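Local structure of prolyl oligopeptidase (Novosphingobium capsulatum, 1YR2) at residues Leu579-Gln587 and Leu632-Asn640; Gly486-Gly494 and Phe510-Ala519. The protein probably hydrolyses oligopeptides on the carboxyl side of proline and, less typically, alanine residues, as a serine peptidase of the prolyl oligopeptidase family. All coordinates share one frame; numbering follows the deposited sequence.

Both contacts lie in the alpha/beta-hydrolase part of the chain, are largely buried and have centres 25 Å apart. Contact 2 belongs to the central mixed sheet: it joins strand 490-493 to the helix 508-514 and the start of strand 519-523, so backbone bonding and aromatic packing dominate. Contact 1 lies outside that sheet, where helix 576-587 meets the turn that follows helix 626-633; there a proline packs on a helix, and two side-chain amides and two waters do the polar work. No element is shared, yet the two meet where CD2 of Leu-580 packs on C of Gly-494 at 3.6 Å. Along the chain, contact 2 is complete before contact 1 begins.

Contact 1: residues Leu579-Gln587 and Leu632-Asn640; sequences LLIGAVTNQ and LRRYSPYHN
Pro-637 sets its ring against one side of helix 576-587, with CB 3.8 Å from C of Gly-582 and CG near N of Ala-583. The fit is close: a CB on Gly-582 would run into CB of Pro-637. Leu-579 crosses the proline ring at about a right angle, CD1 lying 3.6 Å from Pro-637 CD; the same methyl also reaches the edge of the Tyr-635 ring, 4.0 Å from CE1. That ring meets Phe-548 of helix 544-560 edge-to-face.

One turn of helix further on, packing gives way to polar contacts. Asn-586, its CG beside the backbone N (chi1 -73°), directs ND2 to O of Pro-637 at 3.0 Å, on a lone pair and close to its own amide plane. The same nitrogen gives its second bond to a water that donates to O of Tyr-635, while OD1 is engaged by Tyr-647 OH. On the looser, partly exposed flank, a second water spans NE2 of Gln-587, at a long 3.3 Å, and O of Arg-634. An alanine in place of Asn-586 would probably leave Pro-637 O with Asn-640 N alone of its two donors and leave the first water without the ND2 donor that ties it to the helix. A single buried amide thus satisfies turn carbonyls directly and through water, complementing the apolar seat of the proline.

Contact 2: residues Gly486-Gly494 and Phe510-Ala519; sequences GPLPTLLYG and FMTWIDSGGA
Leu-491 and Trp-513 both hold CG anti to the backbone N (chi1 -169° and -178°), which brings the leucine side chain across the indole. Leu-491 CB sits over the five-membered ring, 3.7 Å from its centroid, a CH-pi contact; CD1 follows over CG and CD2. Two residues along the strand, Tyr-493 offers a ring face to Phe-510. The phenylalanine comes edge-on, its CZ 3.6 Å from Tyr-493 CD1, in a T-shaped pair whose planes meet at 60°.

The backbones join at a parallel bridge between Thr-490 and Ala-519. Ala-519 N donates to Pro-489 O at 2.8 Å, and Leu-491 N donates to Ala-519 O at 2.9 Å. Trp-513 NE1 reaches that same Ala-519 oxygen at 2.8 Å, from the opposite face of the carbonyl plane to Leu-491 N. The two donors satisfy this buried acceptor together, and the indole bond ties the last helical turn to the strand that follows. Beside the bridge, OG1 of Thr-490 lies 3.5 Å from CB of Ala-519, while the hydroxyl bonds Leu-488 O and Thr-564. Gly-517, with positive phi, is the C-prime residue of the Schellman motif that ends the helix. CD1 and CD2 of Leu-488 both lie 3.7 Å from O of Gly-517.

This is a beta-alpha-beta crossover: strand 490-493 leads through helix 508-514 to strand 519-523, its parallel neighbour in the central sheet. On its other side, strand 490-493 bonds to strand 569-574 through Ala-570, while helix 699-717 packs against Trp-513 and Pro-489, and helix 95-105 touches Thr-512 and Ser-516.

Contact 1: residues Leu579-Gln587 and Leu632-Asn640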
ATOM      1  N   LEU A 579      17.944   8.419   0.777  1.00 10.80           N
ATOM      2  CA  LEU A 579      19.145   8.262   1.615  1.00 10.43           C
ATOM      3  C   LEU A 579      19.872   6.955   1.210  1.00 10.03           C
ATOM      4  O   LEU A 579      21.076   6.945   1.030  1.00 10.64           O
ATOM      5  CB  LEU A 579      18.696   8.198   3.088  1.00  9.79           C
ATOM      6  CG  LEU A 579      19.678   7.562   4.020  1.00 10.80           C
ATOM      7  CD1 LEU A 579      20.900   8.418   4.061  1.00 10.54           C
ATOM      8  CD2 LEU A 579      19.053   7.473   5.379  1.00 11.08           C
ATOM      9  N   LEU A 580      19.103   5.875   1.052  1.00 10.23           N
ATOM     10  CA  LEU A 580      19.635   4.554   0.647  1.00  9.68           C
ATOM     11  C   LEU A 580      20.447   4.705  -0.623  1.00 10.98           C
ATOM     12  O   LEU A 580      21.610   4.291  -0.717  1.00 10.59           O
ATOM     13  CB  LEU A 580      18.467   3.563   0.432  1.00 10.11           C
ATOM     14  CG  LEU A 580      18.823   2.259  -0.306  1.00 11.28           C
ATOM     15  CD1 LEU A 580      19.691   1.448   0.530  1.00 12.90           C
ATOM     16  CD2 LEU A 580      17.548   1.549  -0.702  1.00 15.85           C
ATOM     17  N   ILE A 581      19.850   5.354  -1.611  1.00 11.58           N
ATOM     18  CA  ILE A 581      20.525   5.527  -2.888  1.00 12.46           C
ATOM     19  C   ILE A 581      21.808   6.378  -2.750  1.00 10.99           C
ATOM     20  O   ILE A 581      22.855   6.008  -3.297  1.00 10.71           O
ATOM     21  CB  ILE A 581      19.580   6.107  -3.901  1.00 12.93           C
ATOM     22  CG1 ILE A 581      18.339   5.211  -4.121  1.00 17.52           C
ATOM     23  CG2 ILE A 581      20.301   6.494  -5.219  1.00 15.15           C
ATOM     24  CD1 ILE A 581      18.570   3.855  -4.408  1.00 15.45           C
ATOM     25  N   GLY A 582      21.737   7.474  -1.999  1.00 11.91           N
ATOM     26  CA  GLY A 582      22.885   8.354  -1.776  1.00 12.49           C
ATOM     27  C   GLY A 582      24.027   7.626  -1.079  1.00 12.62           C
ATOM     28  O   GLY A 582      25.210   7.807  -1.410  1.00 12.98           O
ATOM     29  N   ALA A 583      23.678   6.794  -0.090  1.00 12.82           N
ATOM     30  CA  ALA A 583      24.691   6.149   0.711  1.00 11.69           C
ATOM     31  C   ALA A 583      25.393   5.028  -0.083  1.00 12.19           C
ATOM     32  O   ALA A 583      26.608   4.942  -0.067  1.00 11.48           O
ATOM     33  CB  ALA A 583      24.092   5.597   1.976  1.00 13.21           C
ATOM     34  N   VAL A 584      24.641   4.167  -0.772  1.00 10.79           N
ATOM     35  CA  VAL A 584      25.280   3.076  -1.513  1.00 11.44           C
ATOM     36  C   VAL A 584      26.031   3.642  -2.752  1.00 11.47           C
ATOM     37  O   VAL A 584      27.013   3.060  -3.200  1.00 13.01           O
ATOM     38  CB  VAL A 584      24.303   1.942  -1.916  1.00 10.04           C
ATOM     39  CG1 VAL A 584      23.637   1.389  -0.709  1.00 10.98           C
ATOM     40  CG2 VAL A 584      23.262   2.430  -3.005  1.00 10.15           C
ATOM     41  N   THR A 585      25.605   4.783  -3.274  1.00 11.76           N
ATOM     42  CA  THR A 585      26.290   5.417  -4.399  1.00 11.14           C
ATOM     43  C   THR A 585      27.710   5.888  -3.966  1.00 11.22           C
ATOM     44  O   THR A 585      28.653   5.717  -4.698  1.00 12.29           O
ATOM     45  CB  THR A 585      25.467   6.606  -4.982  1.00 10.40           C
ATOM     46  OG1 THR A 585      24.271   6.146  -5.663  1.00 12.23           O
ATOM     47  CG2 THR A 585      26.277   7.330  -6.042  1.00 13.13           C
ATOM     48  N   ASN A 586      27.843   6.465  -2.776  1.00 11.61           N
ATOM     49  CA  ASN A 586      29.159   6.830  -2.233  1.00 11.44           C
ATOM     50  C   ASN A 586      30.014   5.618  -1.964  1.00 12.86           C
ATOM     51  O   ASN A 586      31.215   5.668  -2.201  1.00 13.72           O
ATOM     52  CB  ASN A 586      29.025   7.643  -0.939  1.00 11.49           C
ATOM     53  CG  ASN A 586      28.555   9.039  -1.176  1.00 11.65           C
ATOM     54  OD1 ASN A 586      28.776   9.585  -2.255  1.00 11.05           O
ATOM     55  ND2 ASN A 586      27.902   9.636  -0.191  1.00 10.10           N
ATOM     56  N   GLN A 587      29.420   4.545  -1.424  1.00 12.65           N
ATOM     57  CA  GLN A 587      30.191   3.386  -0.948  1.00 12.48           C
ATOM     58  C   GLN A 587      30.638   2.479  -2.108  1.00 12.48           C
ATOM     59  O   GLN A 587      31.779   1.971  -2.120  1.00 12.22           O
ATOM     60  CB  GLN A 587      29.401   2.605   0.125  1.00 12.84           C
ATOM     61  CG  GLN A 587      29.119   3.420   1.366  1.00 13.99           C
ATOM     62  CD  GLN A 587      28.305   2.683   2.454  1.00 16.03           C
ATOM     63  OE1 GLN A 587      27.980   1.514   2.308  1.00 17.67           O
ATOM     64  NE2 GLN A 587      28.012   3.382   3.562  1.00 15.41           N
ATOM     65  N   LEU A 632      26.138   8.475  12.148  1.00 12.63           N
ATOM     66  CA  LEU A 632      25.514   9.228  11.040  1.00 12.43           C
ATOM     67  C   LEU A 632      26.575   9.770  10.065  1.00 12.80           C
ATOM     68  O   LEU A 632      26.370   9.761   8.844  1.00 11.95           O
ATOM     69  CB  LEU A 632      24.638  10.408  11.537  1.00 11.43           C
ATOM     70  CG  LEU A 632      23.336  10.031  12.253  1.00 12.43           C
ATOM     71  CD1 LEU A 632      22.861  11.158  13.125  1.00 12.13           C
ATOM     72  CD2 LEU A 632      22.310   9.658  11.244  1.00 12.09           C
ATOM     73  N   ARG A 633      27.686  10.242  10.624  1.00 13.01           N
ATOM     74  CA  ARG A 633      28.765  10.845   9.821  1.00 13.13           C
ATOM     75  C   ARG A 633      29.364   9.812   8.864  1.00 13.05           C
ATOM     76  O   ARG A 633      29.804  10.146   7.800  1.00 12.33           O
ATOM     77  CB  ARG A 633      29.849  11.453  10.744  1.00 14.12           C
ATOM     78  CG  ARG A 633      31.069  11.973  10.059  1.00 14.48           C
ATOM     79  CD  ARG A 633      30.748  13.050   9.117  1.00 13.12           C
ATOM     80  NE  ARG A 633      31.916  13.585   8.411  1.00 14.85           N
ATOM     81  CZ  ARG A 633      32.346  13.133   7.234  1.00 16.79           C
ATOM     82  NH1 ARG A 633      31.784  12.081   6.660  1.00 15.65           N
ATOM     83  NH2 ARG A 633      33.387  13.721   6.628  1.00 19.18           N
ATOM     84  N   ARG A 634      29.350   8.549   9.229  1.00 13.29           N
ATOM     85  CA  ARG A 634      29.914   7.502   8.377  1.00 14.01           C
ATOM     86  C   ARG A 634      29.134   7.273   7.092  1.00 13.83           C
ATOM     87  O   ARG A 634      29.695   6.778   6.143  1.00 13.15           O
ATOM     88  CB  ARG A 634      30.003   6.166   9.137  1.00 14.46           C
ATOM     89  CG  ARG A 634      31.098   6.150  10.165  1.00 18.62           C
ATOM     90  CD  ARG A 634      30.966   5.049  11.229  1.00 22.60           C
ATOM     91  NE  ARG A 634      31.935   5.268  12.316  1.00 25.68           N
ATOM     92  CZ  ARG A 634      31.731   5.043  13.622  1.00 25.81           C
ATOM     93  NH1 ARG A 634      30.577   4.555  14.098  1.00 25.12           N
ATOM     94  NH2 ARG A 634      32.696   5.350  14.477  1.00 25.74           N
ATOM     95  N   TYR A 635      27.864   7.661   7.055  1.00 13.16           N
ATOM     96  CA  TYR A 635      27.044   7.443   5.846  1.00 14.42           C
ATOM     97  C   TYR A 635      26.259   8.611   5.274  1.00 14.95           C
ATOM     98  O   TYR A 635      25.679   8.486   4.175  1.00 14.77           O
ATOM     99  CB  TYR A 635      26.144   6.229   6.028  1.00 14.25           C
ATOM    100  CG  TYR A 635      24.980   6.389   6.986  1.00 14.71           C
ATOM    101  CD1 TYR A 635      23.833   7.065   6.612  1.00 12.15           C
ATOM    102  CD2 TYR A 635      25.003   5.819   8.252  1.00 12.00           C
ATOM    103  CE1 TYR A 635      22.738   7.173   7.448  1.00 13.33           C
ATOM    104  CE2 TYR A 635      23.902   5.945   9.134  1.00 11.84           C
ATOM    105  CZ  TYR A 635      22.773   6.625   8.717  1.00 10.10           C
ATOM    106  OH  TYR A 635      21.640   6.765   9.520  1.00 12.95           O
ATOM    107  N   SER A 636      26.228   9.754   5.961  1.00 14.86           N
ATOM    108  CA  SER A 636      25.519  10.941   5.464  1.00 14.67           C
ATOM    109  C   SER A 636      25.924  11.214   4.021  1.00 14.15           C
ATOM    110  O   SER A 636      27.076  11.549   3.795  1.00 14.04           O
ATOM    111  CB  SER A 636      25.903  12.135   6.318  1.00 15.42           C
ATOM    112  OG  SER A 636      25.317  13.334   5.847  1.00 14.74           O
ATOM    113  N   PRO A 637      25.040  11.006   3.035  1.00 13.69           N
ATOM    114  CA  PRO A 637      25.456  11.126   1.619  1.00 13.05           C
ATOM    115  C   PRO A 637      26.174  12.461   1.273  1.00 12.93           C
ATOM    116  O   PRO A 637      27.165  12.420   0.565  1.00 13.06           O
ATOM    117  CB  PRO A 637      24.165  10.940   0.841  1.00 13.39           C
ATOM    118  CG  PRO A 637      23.334  10.128   1.757  1.00 14.14           C
ATOM    119  CD  PRO A 637      23.653  10.564   3.185  1.00 12.95           C
ATOM    120  N   TYR A 638      25.728  13.573   1.823  1.00 12.47           N
ATOM    121  CA  TYR A 638      26.301  14.888   1.499  1.00 13.11           C
ATOM    122  C   TYR A 638      27.743  15.001   1.963  1.00 12.99           C
ATOM    123  O   TYR A 638      28.535  15.678   1.314  1.00 13.95           O
ATOM    124  CB  TYR A 638      25.415  15.973   2.138  1.00 13.35           C
ATOM    125  CG  TYR A 638      25.918  17.404   2.115  1.00 12.54           C
ATOM    126  CD1 TYR A 638      26.108  18.093   0.923  1.00 11.71           C
ATOM    127  CD2 TYR A 638      26.172  18.081   3.302  1.00 13.90           C
ATOM    128  CE1 TYR A 638      26.562  19.444   0.913  1.00 12.23           C
ATOM    129  CE2 TYR A 638      26.614  19.433   3.316  1.00 14.62           C
ATOM    130  CZ  TYR A 638      26.794  20.101   2.119  1.00 13.52           C
ATOM    131  OH  TYR A 638      27.201  21.421   2.151  1.00 14.85           O
ATOM    132  N   HIS A 639      28.089  14.320   3.047  1.00 13.51           N
ATOM    133  CA  HIS A 639      29.412  14.440   3.671  1.00 13.45           C
ATOM    134  C   HIS A 639      30.367  13.360   3.199  1.00 13.81           C
ATOM    135  O   HIS A 639      31.514  13.346   3.623  1.00 13.95           O
ATOM    136  CB  HIS A 639      29.310  14.381   5.216  1.00 13.17           C
ATOM    137  CG  HIS A 639      28.499  15.484   5.788  1.00 12.96           C
ATOM    138  ND1 HIS A 639      27.157  15.341   6.043  1.00 11.36           N
ATOM    139  CD2 HIS A 639      28.819  16.760   6.106  1.00 15.98           C
ATOM    140  CE1 HIS A 639      26.682  16.490   6.503  1.00 12.46           C
ATOM    141  NE2 HIS A 639      27.670  17.369   6.537  1.00 14.61           N
ATOM    142  N   ASN A 640      29.896  12.423   2.361  1.00 12.16           N
ATOM    143  CA  ASN A 640      30.720  11.289   1.931  1.00 13.98           C
ATOM    144  C   ASN A 640      30.951  11.149   0.436  1.00 13.64           C
ATOM    145  O   ASN A 640      31.276  10.079  -0.054  1.00 12.01           O
ATOM    146  CB  ASN A 640      30.165   9.973   2.472  1.00 13.49           C
ATOM    147  CG  ASN A 640      30.402   9.829   3.961  1.00 16.44           C
ATOM    148  OD1 ASN A 640      31.514   9.559   4.368  1.00 17.23           O
ATOM    149  ND2 ASN A 640      29.380  10.106   4.781  1.00 14.43           N
TER
HETATM  150  O   HOH W   1      27.402   7.839   2.029  1.00 21.34           O
HETATM  151  O   HOH W   2      29.351   6.372   3.324  1.00 22.21           O

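Contact 2: residues Gly486-Gly494 and Phe510-Ala519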
ATOM      1  N   GLY A 486      17.903 -13.873 -20.635  1.00 17.44           N
ATOM      2  CA  GLY A 486      19.257 -13.550 -20.279  1.00 17.01           C
ATOM      3  C   GLY A 486      19.332 -12.284 -19.457  1.00 16.75           C
ATOM      4  O   GLY A 486      18.300 -11.735 -19.059  1.00 16.45           O
ATOM      5  N   PRO A 487      20.553 -11.841 -19.180  1.00 16.49           N
ATOM      6  CA  PRO A 487      20.795 -10.589 -18.439  1.00 16.58           C
ATOM      7  C   PRO A 487      20.130  -9.382 -19.097  1.00 15.54           C
ATOM      8  O   PRO A 487      20.173  -9.259 -20.317  1.00 15.25           O
ATOM      9  CB  PRO A 487      22.327 -10.432 -18.446  1.00 17.09           C
ATOM     10  CG  PRO A 487      22.878 -11.738 -18.913  1.00 18.17           C
ATOM     11  CD  PRO A 487      21.798 -12.576 -19.489  1.00 16.90           C
ATOM     12  N   LEU A 488      19.517  -8.518 -18.299  1.00 14.49           N
ATOM     13  CA  LEU A 488      18.820  -7.349 -18.827  1.00 13.77           C
ATOM     14  C   LEU A 488      19.194  -6.093 -18.046  1.00 14.38           C
ATOM     15  O   LEU A 488      19.508  -6.198 -16.880  1.00 13.99           O
ATOM     16  CB  LEU A 488      17.323  -7.582 -18.695  1.00 13.94           C
ATOM     17  CG  LEU A 488      16.678  -8.552 -19.677  1.00 15.19           C
ATOM     18  CD1 LEU A 488      15.186  -8.675 -19.348  1.00 17.00           C
ATOM     19  CD2 LEU A 488      16.900  -8.072 -21.107  1.00 17.67           C
ATOM     20  N   PRO A 489      19.151  -4.911 -18.664  1.00 13.83           N
ATOM     21  CA  PRO A 489      19.151  -3.673 -17.865  1.00 13.89           C
ATOM     22  C   PRO A 489      18.108  -3.791 -16.741  1.00 13.34           C
ATOM     23  O   PRO A 489      16.970  -4.238 -16.965  1.00 13.33           O
ATOM     24  CB  PRO A 489      18.754  -2.610 -18.861  1.00 13.76           C
ATOM     25  CG  PRO A 489      19.276  -3.145 -20.157  1.00 13.78           C
ATOM     26  CD  PRO A 489      19.094  -4.633 -20.103  1.00 14.72           C
ATOM     27  N   THR A 490      18.498  -3.400 -15.536  1.00 12.66           N
ATOM     28  CA  THR A 490      17.724  -3.718 -14.349  1.00 12.53           C
ATOM     29  C   THR A 490      17.572  -2.469 -13.518  1.00 13.07           C
ATOM     30  O   THR A 490      18.510  -1.707 -13.338  1.00 14.00           O
ATOM     31  CB  THR A 490      18.427  -4.815 -13.533  1.00 12.51           C
ATOM     32  OG1 THR A 490      18.489  -6.020 -14.291  1.00 12.36           O
ATOM     33  CG2 THR A 490      17.653  -5.184 -12.276  1.00 14.23           C
ATOM     34  N   LEU A 491      16.351  -2.282 -13.021  1.00 12.88           N
ATOM     35  CA  LEU A 491      16.011  -1.248 -12.074  1.00 12.89           C
ATOM     36  C   LEU A 491      15.778  -1.932 -10.726  1.00 12.48           C
ATOM     37  O   LEU A 491      14.833  -2.722 -10.584  1.00 11.80           O
ATOM     38  CB  LEU A 491      14.743  -0.529 -12.546  1.00 13.62           C
ATOM     39  CG  LEU A 491      14.329   0.766 -11.831  1.00 16.79           C
ATOM     40  CD1 LEU A 491      13.172   1.436 -12.605  1.00 21.89           C
ATOM     41  CD2 LEU A 491      13.885   0.502 -10.451  1.00 24.11           C
ATOM     42  N   LEU A 492      16.623  -1.612  -9.747  1.00 10.93           N
ATOM     43  CA  LEU A 492      16.575  -2.185  -8.392  1.00 10.44           C
ATOM     44  C   LEU A 492      16.110  -1.113  -7.425  1.00 10.12           C
ATOM     45  O   LEU A 492      16.729  -0.074  -7.329  1.00 10.12           O
ATOM     46  CB  LEU A 492      17.949  -2.678  -7.979  1.00 10.75           C
ATOM     47  CG  LEU A 492      18.183  -3.027  -6.525  1.00 11.23           C
ATOM     48  CD1 LEU A 492      17.268  -4.203  -6.098  1.00  9.35           C
ATOM     49  CD2 LEU A 492      19.643  -3.318  -6.273  1.00 13.72           C
ATOM     50  N   TYR A 493      15.017  -1.395  -6.742  1.00  8.99           N
ATOM     51  CA  TYR A 493      14.350  -0.497  -5.805  1.00  9.39           C
ATOM     52  C   TYR A 493      14.464  -0.989  -4.368  1.00 10.39           C
ATOM     53  O   TYR A 493      14.522  -2.196  -4.094  1.00  8.72           O
ATOM     54  CB  TYR A 493      12.884  -0.399  -6.209  1.00  9.37           C
ATOM     55  CG  TYR A 493      12.066   0.556  -5.387  1.00  9.57           C
ATOM     56  CD1 TYR A 493      12.030   1.908  -5.690  1.00 13.21           C
ATOM     57  CD2 TYR A 493      11.340   0.120  -4.303  1.00 12.51           C
ATOM     58  CE1 TYR A 493      11.291   2.772  -4.944  1.00 13.89           C
ATOM     59  CE2 TYR A 493      10.577   1.012  -3.541  1.00 13.12           C
ATOM     60  CZ  TYR A 493      10.578   2.333  -3.885  1.00 13.91           C
ATOM     61  OH  TYR A 493       9.858   3.224  -3.162  1.00 18.42           O
ATOM     62  N   GLY A 494      14.587  -0.041  -3.456  1.00 10.78           N
ATOM     63  CA  GLY A 494      14.550  -0.380  -2.040  1.00 12.05           C
ATOM     64  C   GLY A 494      14.093   0.822  -1.230  1.00 11.47           C
ATOM     65  O   GLY A 494      13.976   1.921  -1.748  1.00 13.00           O
ATOM     66  N   PHE A 510       6.721   1.153 -12.486  1.00 12.77           N
ATOM     67  CA  PHE A 510       7.581  -0.046 -12.584  1.00 12.55           C
ATOM     68  C   PHE A 510       7.167  -0.898 -13.773  1.00 12.41           C
ATOM     69  O   PHE A 510       8.031  -1.444 -14.477  1.00 11.09           O
ATOM     70  CB  PHE A 510       7.628  -0.860 -11.319  1.00 14.53           C
ATOM     71  CG  PHE A 510       8.279  -0.123 -10.152  1.00 17.28           C
ATOM     72  CD1 PHE A 510       9.283   0.840 -10.372  1.00 19.59           C
ATOM     73  CD2 PHE A 510       7.873  -0.370  -8.877  1.00 21.22           C
ATOM     74  CE1 PHE A 510       9.833   1.570  -9.288  1.00 23.67           C
ATOM     75  CE2 PHE A 510       8.450   0.321  -7.789  1.00 22.55           C
ATOM     76  CZ  PHE A 510       9.404   1.291  -7.999  1.00 22.39           C
ATOM     77  N   MET A 511       5.880  -0.951 -14.044  1.00 11.73           N
ATOM     78  CA  MET A 511       5.372  -1.737 -15.178  1.00 10.70           C
ATOM     79  C   MET A 511       5.852  -1.201 -16.520  1.00 11.39           C
ATOM     80  O   MET A 511       6.046  -1.963 -17.479  1.00 10.02           O
ATOM     81  CB  MET A 511       3.863  -1.773 -15.143  1.00 10.74           C
ATOM     82  CG  MET A 511       3.217  -2.755 -16.112  1.00 14.24           C
ATOM     83  SD  MET A 511       3.607  -4.484 -15.630  1.00 22.76           S
ATOM     84  CE  MET A 511       3.751  -5.053 -17.181  1.00 22.08           C
ATOM     85  N   THR A 512       6.009   0.111 -16.600  1.00 10.83           N
ATOM     86  CA  THR A 512       6.519   0.761 -17.801  1.00 11.91           C
ATOM     87  C   THR A 512       7.922   0.209 -18.111  1.00 11.06           C
ATOM     88  O   THR A 512       8.245  -0.085 -19.273  1.00 11.43           O
ATOM     89  CB  THR A 512       6.570   2.313 -17.591  1.00 12.10           C
ATOM     90  OG1 THR A 512       5.251   2.823 -17.374  1.00 15.07           O
ATOM     91  CG2 THR A 512       7.127   3.067 -18.848  1.00 14.05           C
ATOM     92  N   TRP A 513       8.780   0.134 -17.089  1.00  9.52           N
ATOM     93  CA  TRP A 513      10.121  -0.400 -17.262  1.00 10.26           C
ATOM     94  C   TRP A 513      10.074  -1.861 -17.685  1.00 10.20           C
ATOM     95  O   TRP A 513      10.715  -2.227 -18.657  1.00 11.57           O
ATOM     96  CB  TRP A 513      10.929  -0.282 -15.973  1.00  9.42           C
ATOM     97  CG  TRP A 513      12.314  -0.741 -15.995  1.00  9.18           C
ATOM     98  CD1 TRP A 513      12.786  -1.946 -15.607  1.00 11.90           C
ATOM     99  CD2 TRP A 513      13.464   0.024 -16.402  1.00 12.56           C
ATOM    100  NE1 TRP A 513      14.147  -1.989 -15.750  1.00 10.85           N
ATOM    101  CE2 TRP A 513      14.592  -0.792 -16.231  1.00 11.93           C
ATOM    102  CE3 TRP A 513      13.642   1.322 -16.864  1.00 12.08           C
ATOM    103  CZ2 TRP A 513      15.885  -0.354 -16.485  1.00 13.52           C
ATOM    104  CZ3 TRP A 513      14.951   1.774 -17.116  1.00 14.81           C
ATOM    105  CH2 TRP A 513      16.041   0.927 -16.945  1.00 13.90           C
ATOM    106  N   ILE A 514       9.312  -2.678 -16.975  1.00 11.54           N
ATOM    107  CA  ILE A 514       9.233  -4.123 -17.266  1.00 12.19           C
ATOM    108  C   ILE A 514       8.664  -4.389 -18.663  1.00 13.25           C
ATOM    109  O   ILE A 514       9.184  -5.234 -19.408  1.00 13.85           O
ATOM    110  CB  ILE A 514       8.387  -4.809 -16.210  1.00 13.29           C
ATOM    111  CG1 ILE A 514       9.012  -4.615 -14.796  1.00 13.80           C
ATOM    112  CG2 ILE A 514       8.170  -6.292 -16.591  1.00 14.99           C
ATOM    113  CD1 ILE A 514       8.003  -4.733 -13.664  1.00 14.54           C
ATOM    114  N   ASP A 515       7.619  -3.643 -19.033  1.00 14.09           N
ATOM    115  CA  ASP A 515       7.017  -3.795 -20.349  1.00 13.84           C
ATOM    116  C   ASP A 515       7.694  -2.969 -21.432  1.00 14.22           C
ATOM    117  O   ASP A 515       7.163  -2.826 -22.553  1.00 12.78           O
ATOM    118  CB  ASP A 515       5.538  -3.549 -20.291  1.00 14.43           C
ATOM    119  CG  ASP A 515       4.814  -4.124 -21.507  1.00 16.81           C
ATOM    120  OD1 ASP A 515       5.208  -5.201 -22.023  1.00 16.87           O
ATOM    121  OD2 ASP A 515       3.853  -3.559 -22.010  1.00 17.94           O
ATOM    122  N   SER A 516       8.895  -2.460 -21.111  1.00 14.18           N
ATOM    123  CA  SER A 516       9.811  -1.919 -22.109  1.00 14.82           C
ATOM    124  C   SER A 516      11.055  -2.829 -22.319  1.00 14.32           C
ATOM    125  O   SER A 516      11.943  -2.476 -23.064  1.00 13.71           O
ATOM    126  CB  SER A 516      10.227  -0.501 -21.686  1.00 15.34           C
ATOM    127  OG  SER A 516       9.090   0.357 -21.688  1.00 17.21           O
ATOM    128  N   GLY A 517      11.067  -4.014 -21.709  1.00 14.04           N
ATOM    129  CA  GLY A 517      12.166  -4.969 -21.809  1.00 14.73           C
ATOM    130  C   GLY A 517      13.245  -4.897 -20.729  1.00 14.24           C
ATOM    131  O   GLY A 517      14.351  -5.442 -20.915  1.00 15.21           O
ATOM    132  N   GLY A 518      12.975  -4.176 -19.635  1.00 13.36           N
ATOM    133  CA  GLY A 518      13.901  -4.107 -18.517  1.00 13.10           C
ATOM    134  C   GLY A 518      13.501  -5.101 -17.437  1.00 12.41           C
ATOM    135  O   GLY A 518      12.347  -5.543 -17.398  1.00 13.11           O
ATOM    136  N   ALA A 519      14.436  -5.453 -16.564  1.00 12.70           N
ATOM    137  CA  ALA A 519      14.146  -6.251 -15.384  1.00 11.79           C
ATOM    138  C   ALA A 519      13.936  -5.328 -14.220  1.00 12.52           C
ATOM    139  O   ALA A 519      14.550  -4.248 -14.158  1.00 12.72           O
ATOM    140  CB  ALA A 519      15.257  -7.213 -15.105  1.00 13.97           C
TER